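PDB 3OTX: adenosine kinase, putative from Trypanosoma brucei, which probably phosphorylates adenosine to AMP with ATP as phosphate donor and magnesium as cofactor, a step of purine salvage. Local coordinates for residues 201-204 against 205-209; 229-232 against 233-237; 176-179 against 180-183. The protein carries 1 engineered substitution. All coordinates share one frame; numbering follows the deposited sequence. Where two conformers were deposited one is given.

In the fold
All three contacts are local, each within a turn or two of helix in a ribokinase-type alpha/beta fold. Interactions 1 and 2 touch each other: helix 201-206 and the start of helix 208-214 lie against helix 225-235, with Ser208 on Met234 and Pro201 on Glu230. Interaction 3 touches neither, but its helix packs on helix 208-214, which interaction 1 leads into. It has the most buried residues, four of eight; interactions 1 and 2 have two each. Interaction 1 groups three phenylalanines, of which Phe202 comes close to the bound ligand. Interaction 2 ends a helix with a Schellman motif and wraps one buried ring in methionines and a tryptophan. Interaction 3 pairs an aspartate cap and outward polar bonds with aliphatic packing.

Interaction 1: 201-204 against 205-209; sequences PFIM and QFFSA
This contact lies in the short helix 201-206 and in the kink that joins it to helix 208-214, in the pfkB-family kinase fold. Phe202 meets Phe206 and Phe207, and Ile203 meets Phe207. Three backbone bonds carry the helix to its end. Gln205 N donates to Pro201 O at 3.1 Å, and Phe206 N to Phe202 O at 2.9 Å. Phe207 N reaches Ile203 O at 2.8 Å. This last bond is the most bent of the three, with an N-H...O angle of 138°, and its donor sits above the carbonyl plane. The bend fits the position of Phe207, which leaves helical geometry and is also the N-cap residue of helix 208-214.

The Phe202 ring starts from a crowded position, with CG between the backbone N and the carbonyl carbon (chi1 79°). This swings the ring out from the side of the helix, where Phe207 CE1 can reach it. Phe207 CE1 comes to the edge of that ring, near its plane, 3.9 Å from Phe202 CD1. Phe202 CB lies in the plane of the Phe206 ring, at its edge, 4.0 Å from Phe206 CD2. Ile203 CD1 also approaches the Phe207 ring, near its CD1.

Gln205 CG stands beside its backbone N (chi1 -63°), and the extended chain beyond it lies back along the first turn. Its OE1 comes within 3.4 Å of Phe202 CA.

The Phe202 side chain is about 4 Å from that of Phe171, an adenosine-binding residue, and about 5 Å from the bound bis(adenosine)-5'-pentaphosphate. Ile203 and Phe207 pack on Thr174 in a loop, and Met204 on Leu198. Pro201, Gln205 and Ser208 rest on helix 225-235, which follows strand 220-224.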
loop_
_atom_site.group_PDB
_atom_site.type_symbol
_atom_site.label_atom_id
_atom_site.label_comp_id
_atom_site.label_asym_id
_atom_site.label_seq_id
_atom_site.Cartn_x
_atom_site.Cartn_y
_atom_site.Cartn_z
ATOM N N PRO A 201 -4.929 -10.246 -4.134
ATOM C CA PRO A 201 -5.563 -11.508 -3.842
ATOM C C PRO A 201 -4.596 -12.577 -3.365
ATOM O O PRO A 201 -4.990 -13.380 -2.529
ATOM C CB PRO A 201 -6.216 -11.898 -5.179
ATOM C CG PRO A 201 -6.570 -10.558 -5.779
ATOM C CD PRO A 201 -5.412 -9.642 -5.399
ATOM N N PHE A 202 -3.336 -12.583 -3.809
ATOM C CA PHE A 202 -2.406 -13.645 -3.368
ATOM C C PHE A 202 -2.066 -13.650 -1.881
ATOM O O PHE A 202 -1.636 -14.667 -1.332
ATOM C CB PHE A 202 -1.134 -13.731 -4.227
ATOM C CG PHE A 202 -0.084 -12.691 -3.925
ATOM C CD1 PHE A 202 0.765 -12.808 -2.827
ATOM C CD2 PHE A 202 0.094 -11.622 -4.793
ATOM C CE1 PHE A 202 1.754 -11.841 -2.581
ATOM C CE2 PHE A 202 1.093 -10.671 -4.554
ATOM C CZ PHE A 202 1.914 -10.775 -3.456
ATOM N N ILE A 203 -2.274 -12.504 -1.249
ATOM C CA ILE A 203 -2.083 -12.411 0.186
ATOM C C ILE A 203 -3.122 -13.318 0.872
ATOM O O ILE A 203 -2.766 -14.103 1.757
ATOM C CB ILE A 203 -2.214 -10.941 0.672
ATOM C CG1 ILE A 203 -1.054 -10.061 0.126
ATOM C CG2 ILE A 203 -2.296 -10.885 2.197
ATOM C CD1 ILE A 203 0.381 -10.516 0.603
ATOM N N MET A 204 -4.392 -13.195 0.476
ATOM C CA MET A 204 -5.453 -14.033 1.032
ATOM C C MET A 204 -5.323 -15.507 0.628
ATOM O O MET A 204 -5.677 -16.398 1.399
ATOM C CB MET A 204 -6.822 -13.510 0.587
ATOM C CG MET A 204 -7.411 -12.332 1.404
ATOM S SD MET A 204 -6.549 -10.764 1.348
ATOM C CE MET A 204 -6.966 -10.243 -0.347
ATOM N N GLN A 205 -4.809 -15.763 -0.573
ATOM C CA GLN A 205 -4.664 -17.133 -1.067
ATOM C C GLN A 205 -3.520 -17.898 -0.404
ATOM O O GLN A 205 -3.710 -19.053 -0.009
ATOM C CB GLN A 205 -4.507 -17.144 -2.588
ATOM C CG GLN A 205 -5.731 -16.601 -3.322
ATOM C CD GLN A 205 -5.430 -16.106 -4.751
ATOM O OE1 GLN A 205 -4.272 -15.878 -5.133
ATOM N NE2 GLN A 205 -6.486 -15.936 -5.542
ATOM N N PHE A 206 -2.372 -17.240 -0.213
ATOM C CA PHE A 206 -1.135 -17.913 0.202
ATOM C C PHE A 206 -0.508 -17.440 1.521
ATOM O O PHE A 206 0.419 -18.087 2.023
ATOM C CB PHE A 206 -0.101 -17.798 -0.916
ATOM C CG PHE A 206 -0.555 -18.408 -2.212
ATOM C CD1 PHE A 206 -0.649 -19.790 -2.351
ATOM C CD2 PHE A 206 -0.880 -17.602 -3.295
ATOM C CE1 PHE A 206 -1.072 -20.365 -3.556
ATOM C CE2 PHE A 206 -1.301 -18.158 -4.500
ATOM C CZ PHE A 206 -1.394 -19.552 -4.632
ATOM N N PHE A 207 -0.975 -16.295 2.043
ATOM C CA PHE A 207 -0.483 -15.738 3.315
ATOM C C PHE A 207 -1.629 -15.514 4.302
ATOM O O PHE A 207 -1.613 -14.567 5.079
ATOM C CB PHE A 207 0.326 -14.460 3.045
ATOM C CG PHE A 207 1.502 -14.705 2.155
ATOM C CD1 PHE A 207 1.345 -14.674 0.759
ATOM C CD2 PHE A 207 2.724 -15.091 2.679
ATOM C CE1 PHE A 207 2.442 -14.940 -0.090
ATOM C CE2 PHE A 207 3.824 -15.373 1.852
ATOM C CZ PHE A 207 3.679 -15.293 0.462
ATOM N N SER A 208 -2.613 -16.409 4.266
ATOM C CA SER A 208 -3.789 -16.266 5.105
ATOM C C SER A 208 -3.444 -16.489 6.586
ATOM O O SER A 208 -4.046 -15.850 7.428
ATOM C CB SER A 208 -4.928 -17.174 4.646
ATOM O OG SER A 208 -4.598 -18.541 4.806
ATOM N N ALA A 209 -2.468 -17.351 6.891
ATOM C CA ALA A 209 -2.098 -17.573 8.301
ATOM C C ALA A 209 -1.520 -16.292 8.879
ATOM O O ALA A 209 -1.888 -15.878 10.003
ATOM C CB ALA A 209 -1.112 -18.736 8.456
#

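Interaction 2: 229-232 against 233-237; sequences KEFA and NMMKW
Phe231 is the centre of this contact, with Met234, Met235 and Trp237 around its ring. The methyl CE of Met234 lies over one face, in a CH-pi contact 3.9 Å from the ring centroid. Bending at chi3 (72°) turns that methyl onto the ring. Met235 runs alongside Phe231, with CG 3.6 Å from Phe231 CE2. Its SD makes an oblique Met-aromatic contact. Trp237 comes to the ring edge: Trp237 CH2 is 3.9 Å from Phe231 CE2, and the plane of its six-membered ring is turned 58° from that of Phe231. Met235 CB in turn sits over one face of the indole.

The backbone puts these groups in place. Met235 N donates to Phe231 O at 2.9 Å. The helix then ends in a Schellman motif, with Lys236 at positive phi. Trp237 N reaches back to Ala232 O at 2.9 Å, and Lys236 N bonds to Asn233 O. This turn brings the indole back beside Phe231.

Further out, Arg248 makes a cation-pi contact with Trp237. Phe231 and Met234 pack on Leu211 of helix 208-214. Glu230 and Met234 touch helix 201-206, while Ala232 and Trp237 touch Ile245 of helix 242-251.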
loop_
_atom_site.group_PDB
_atom_site.type_symbol
_atom_site.label_atom_id
_atom_site.label_comp_id
_atom_site.label_asym_id
_atom_site.label_seq_id
_atom_site.Cartn_x
_atom_site.Cartn_y
_atom_site.Cartn_z
ATOM N N LYS A 229 -13.630 -9.473 -2.424
ATOM C CA LYS A 229 -14.187 -10.768 -2.818
ATOM C C LYS A 229 -13.242 -11.925 -2.468
ATOM O O LYS A 229 -13.713 -13.004 -2.092
ATOM C CB LYS A 229 -14.544 -10.795 -4.301
ATOM C CG LYS A 229 -15.601 -9.781 -4.660
ATOM C CD LYS A 229 -15.858 -9.774 -6.172
ATOM C CE LYS A 229 -17.000 -8.850 -6.506
ATOM N NZ LYS A 229 -17.114 -8.581 -7.942
ATOM N N GLU A 230 -11.937 -11.699 -2.593
ATOM C CA GLU A 230 -10.971 -12.749 -2.258
ATOM C C GLU A 230 -10.977 -13.017 -0.754
ATOM O O GLU A 230 -10.832 -14.167 -0.338
ATOM C CB GLU A 230 -9.574 -12.419 -2.760
ATOM C CG GLU A 230 -8.654 -13.628 -2.846
ATOM C CD GLU A 230 -9.082 -14.598 -3.933
ATOM O OE1 GLU A 230 -9.164 -14.178 -5.116
ATOM O OE2 GLU A 230 -9.332 -15.769 -3.598
ATOM N N PHE A 231 -11.139 -11.952 0.033
ATOM C CA PHE A 231 -11.266 -12.035 1.497
ATOM C C PHE A 231 -12.503 -12.840 1.880
ATOM O O PHE A 231 -12.429 -13.724 2.743
ATOM C CB PHE A 231 -11.323 -10.624 2.100
ATOM C CG PHE A 231 -11.145 -10.596 3.599
ATOM C CD1 PHE A 231 -9.884 -10.454 4.157
ATOM C CD2 PHE A 231 -12.251 -10.754 4.442
ATOM C CE1 PHE A 231 -9.708 -10.432 5.551
ATOM C CE2 PHE A 231 -12.086 -10.730 5.836
ATOM C CZ PHE A 231 -10.817 -10.569 6.385
ATOM N N ALA A 232 -13.634 -12.559 1.229
ATOM C CA ALA A 232 -14.833 -13.397 1.374
ATOM C C ALA A 232 -14.546 -14.861 1.075
ATOM O O ALA A 232 -14.956 -15.724 1.852
ATOM C CB ALA A 232 -15.991 -12.874 0.508
ATOM N N ASN A 233 -13.823 -15.151 -0.015
ATOM C CA ASN A 233 -13.464 -16.529 -0.395
ATOM C C ASN A 233 -12.619 -17.205 0.696
ATOM O O ASN A 233 -12.867 -18.363 1.065
ATOM C CB ASN A 233 -12.704 -16.559 -1.734
ATOM C CG ASN A 233 -13.579 -16.193 -2.936
ATOM O OD1 ASN A 233 -14.801 -16.101 -2.837
ATOM N ND2 ASN A 233 -12.940 -15.992 -4.088
ATOM N N MET A 234 -11.620 -16.471 1.195
ATOM C CA MET A 234 -10.747 -16.928 2.276
ATOM C C MET A 234 -11.557 -17.272 3.528
ATOM O O MET A 234 -11.323 -18.295 4.174
ATOM C CB MET A 234 -9.726 -15.840 2.605
ATOM C CG MET A 234 -8.743 -16.244 3.679
ATOM S SD MET A 234 -7.760 -14.898 4.253
ATOM C CE MET A 234 -8.973 -13.965 5.208
ATOM N N MET A 235 -12.523 -16.420 3.842
ATOM C CA MET A 235 -13.373 -16.601 5.012
ATOM C C MET A 235 -14.459 -17.668 4.836
ATOM O O MET A 235 -15.118 -18.059 5.807
ATOM C CB MET A 235 -14.032 -15.268 5.372
ATOM C CG MET A 235 -13.110 -14.202 5.924
ATOM S SD MET A 235 -12.125 -14.794 7.332
ATOM C CE MET A 235 -13.405 -15.071 8.573
ATOM N N LYS A 236 -14.638 -18.136 3.601
ATOM C CA LYS A 236 -15.709 -19.049 3.190
ATOM C C LYS A 236 -17.097 -18.421 3.282
ATOM O O LYS A 236 -18.106 -19.119 3.373
ATOM C CB LYS A 236 -15.607 -20.434 3.863
ATOM C CG LYS A 236 -14.250 -21.089 3.601
ATOM C CD LYS A 236 -14.306 -22.599 3.494
ATOM C CE LYS A 236 -13.007 -23.127 2.899
ATOM N NZ LYS A 236 -12.975 -24.619 2.890
ATOM N N TRP A 237 -17.132 -17.089 3.216
ATOM C CA TRP A 237 -18.383 -16.355 3.158
ATOM C C TRP A 237 -19.004 -16.441 1.771
ATOM O O TRP A 237 -18.382 -16.040 0.760
ATOM C CB TRP A 237 -18.197 -14.877 3.490
ATOM C CG TRP A 237 -17.741 -14.569 4.892
ATOM C CD1 TRP A 237 -17.899 -15.352 6.018
ATOM C CD2 TRP A 237 -17.109 -13.370 5.322
ATOM N NE1 TRP A 237 -17.368 -14.703 7.106
ATOM C CE2 TRP A 237 -16.879 -13.485 6.710
ATOM C CE3 TRP A 237 -16.684 -12.209 4.660
ATOM C CZ2 TRP A 237 -16.233 -12.482 7.446
ATOM C CZ3 TRP A 237 -16.055 -11.215 5.391
ATOM C CH2 TRP A 237 -15.832 -11.355 6.772
#

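Interaction 3: 176-179 against 180-183; sequences DVNH and VLQA
Val177 and Leu181 meet one turn apart at the start of helix 177-189. Leu181 N donates to Val177 O at 2.9 Å, and this bond lies in the carbonyl plane. The side chains follow it more loosely, with Val177 CG2 4.5 Å from Leu181 CD1. That same methyl of Leu181 also crosses the amide of Asn178, at 3.8 Å from Asn178 OD1. The next carbonyl is taken as well: Gln182 N bonds to Asn178 O at 3.1 Å. Ala183 N to His179 O is a weak bond at 3.5 Å.

Asp176 is the N-cap of the helix. Its OD1 accepts from Asn178 N at 2.9 Å, and the donor comes in from above the carboxylate plane. Its carbonyl accepts from His179 N at 3.0 Å. Two early amides of the helix are therefore satisfied by the cap residue. The helix is the crossover of a beta-alpha-beta unit between the parallel strands 165-169 and 193-197.

The cap residue also touches the imidazole of His179. Asp176 CB lies 3.5 Å above one ring face, over its centre. His179 CG stands beside the backbone N (chi1 -61°), which lays the ring against the cap. The far end of the ring is also held, as His179 NE2 is hydrogen-bonded to Leu146 O. Gln182 projects with an extended chain, and its NE2 is hydrogen-bonded to Met151 O. These bonds tie the helix to the region of helix 148-151. Val180 and Ala183 pack on Phe168 of strand 165-169. Val177 and Leu181 pack on Glu213 of helix 208-214.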
loop_
_atom_site.group_PDB
_atom_site.type_symbol
_atom_site.label_atom_id
_atom_site.label_comp_id
_atom_site.label_asym_id
_atom_site.label_seq_id
_atom_site.Cartn_x
_atom_site.Cartn_y
_atom_site.Cartn_z
ATOM N N ASP A 176 8.190 -10.976 7.191
ATOM C CA ASP A 176 8.135 -11.590 8.523
ATOM C C ASP A 176 6.956 -11.029 9.288
ATOM O O ASP A 176 6.935 -9.848 9.639
ATOM C CB ASP A 176 9.435 -11.313 9.290
ATOM C CG ASP A 176 9.549 -12.113 10.568
ATOM O OD1 ASP A 176 8.539 -12.625 11.092
ATOM O OD2 ASP A 176 10.698 -12.241 11.064
ATOM N N VAL A 177 5.999 -11.888 9.569
ATOM C CA VAL A 177 4.790 -11.480 10.291
ATOM C C VAL A 177 5.105 -10.865 11.647
ATOM O O VAL A 177 4.403 -9.956 12.100
ATOM C CB VAL A 177 3.800 -12.666 10.443
ATOM C CG1 VAL A 177 4.298 -13.724 11.473
ATOM C CG2 VAL A 177 2.373 -12.173 10.816
ATOM N N ASN A 178 6.172 -11.352 12.278
ATOM C CA ASN A 178 6.601 -10.807 13.550
ATOM C C ASN A 178 6.963 -9.317 13.499
ATOM O O ASN A 178 6.766 -8.610 14.504
ATOM C CB ASN A 178 7.701 -11.671 14.132
ATOM C CG ASN A 178 7.186 -13.037 14.540
ATOM O OD1 ASN A 178 6.084 -13.175 15.075
ATOM N ND2 ASN A 178 7.977 -14.062 14.270
ATOM N N HIS A 179 7.458 -8.823 12.357
ATOM C CA HIS A 179 7.729 -7.381 12.254
ATOM C C HIS A 179 6.423 -6.606 12.334
ATOM O O HIS A 179 6.336 -5.555 12.975
ATOM C CB HIS A 179 8.387 -7.038 10.915
ATOM C CG HIS A 179 9.709 -7.702 10.694
ATOM N ND1 HIS A 179 10.388 -8.373 11.687
ATOM C CD2 HIS A 179 10.482 -7.784 9.580
ATOM C CE1 HIS A 179 11.520 -8.848 11.192
ATOM N NE2 HIS A 179 11.594 -8.516 9.911
ATOM N N VAL A 180 5.393 -7.128 11.686
ATOM C CA VAL A 180 4.075 -6.522 11.691
ATOM C C VAL A 180 3.517 -6.556 13.095
ATOM O O VAL A 180 2.990 -5.533 13.559
ATOM C CB VAL A 180 3.113 -7.257 10.738
ATOM C CG1 VAL A 180 1.843 -6.434 10.557
ATOM C CG2 VAL A 180 3.778 -7.440 9.348
ATOM N N LEU A 181 3.630 -7.710 13.770
ATOM C CA LEU A 181 3.084 -7.834 15.137
ATOM C C LEU A 181 3.737 -6.857 16.122
ATOM O O LEU A 181 3.061 -6.326 17.021
ATOM C CB LEU A 181 3.177 -9.282 15.631
ATOM C CG LEU A 181 2.280 -10.234 14.856
ATOM C CD1 LEU A 181 2.633 -11.676 15.232
ATOM C CD2 LEU A 181 0.742 -10.000 15.121
ATOM N N GLN A 182 5.012 -6.539 15.897
ATOM C CA GLN A 182 5.682 -5.541 16.747
ATOM C C GLN A 182 4.944 -4.207 16.650
ATOM O O GLN A 182 4.656 -3.574 17.659
ATOM C CB GLN A 182 7.149 -5.361 16.377
ATOM C CG GLN A 182 7.841 -4.251 17.181
ATOM C CD GLN A 182 9.280 -4.055 16.773
ATOM O OE1 GLN A 182 9.976 -5.021 16.449
ATOM N NE2 GLN A 182 9.742 -2.805 16.781
ATOM N N ALA A 183 4.628 -3.778 15.436
ATOM C CA ALA A 183 3.855 -2.541 15.285
ATOM C C ALA A 183 2.423 -2.664 15.804
ATOM O O ALA A 183 1.871 -1.698 16.347
ATOM C CB ALA A 183 3.834 -2.103 13.816
#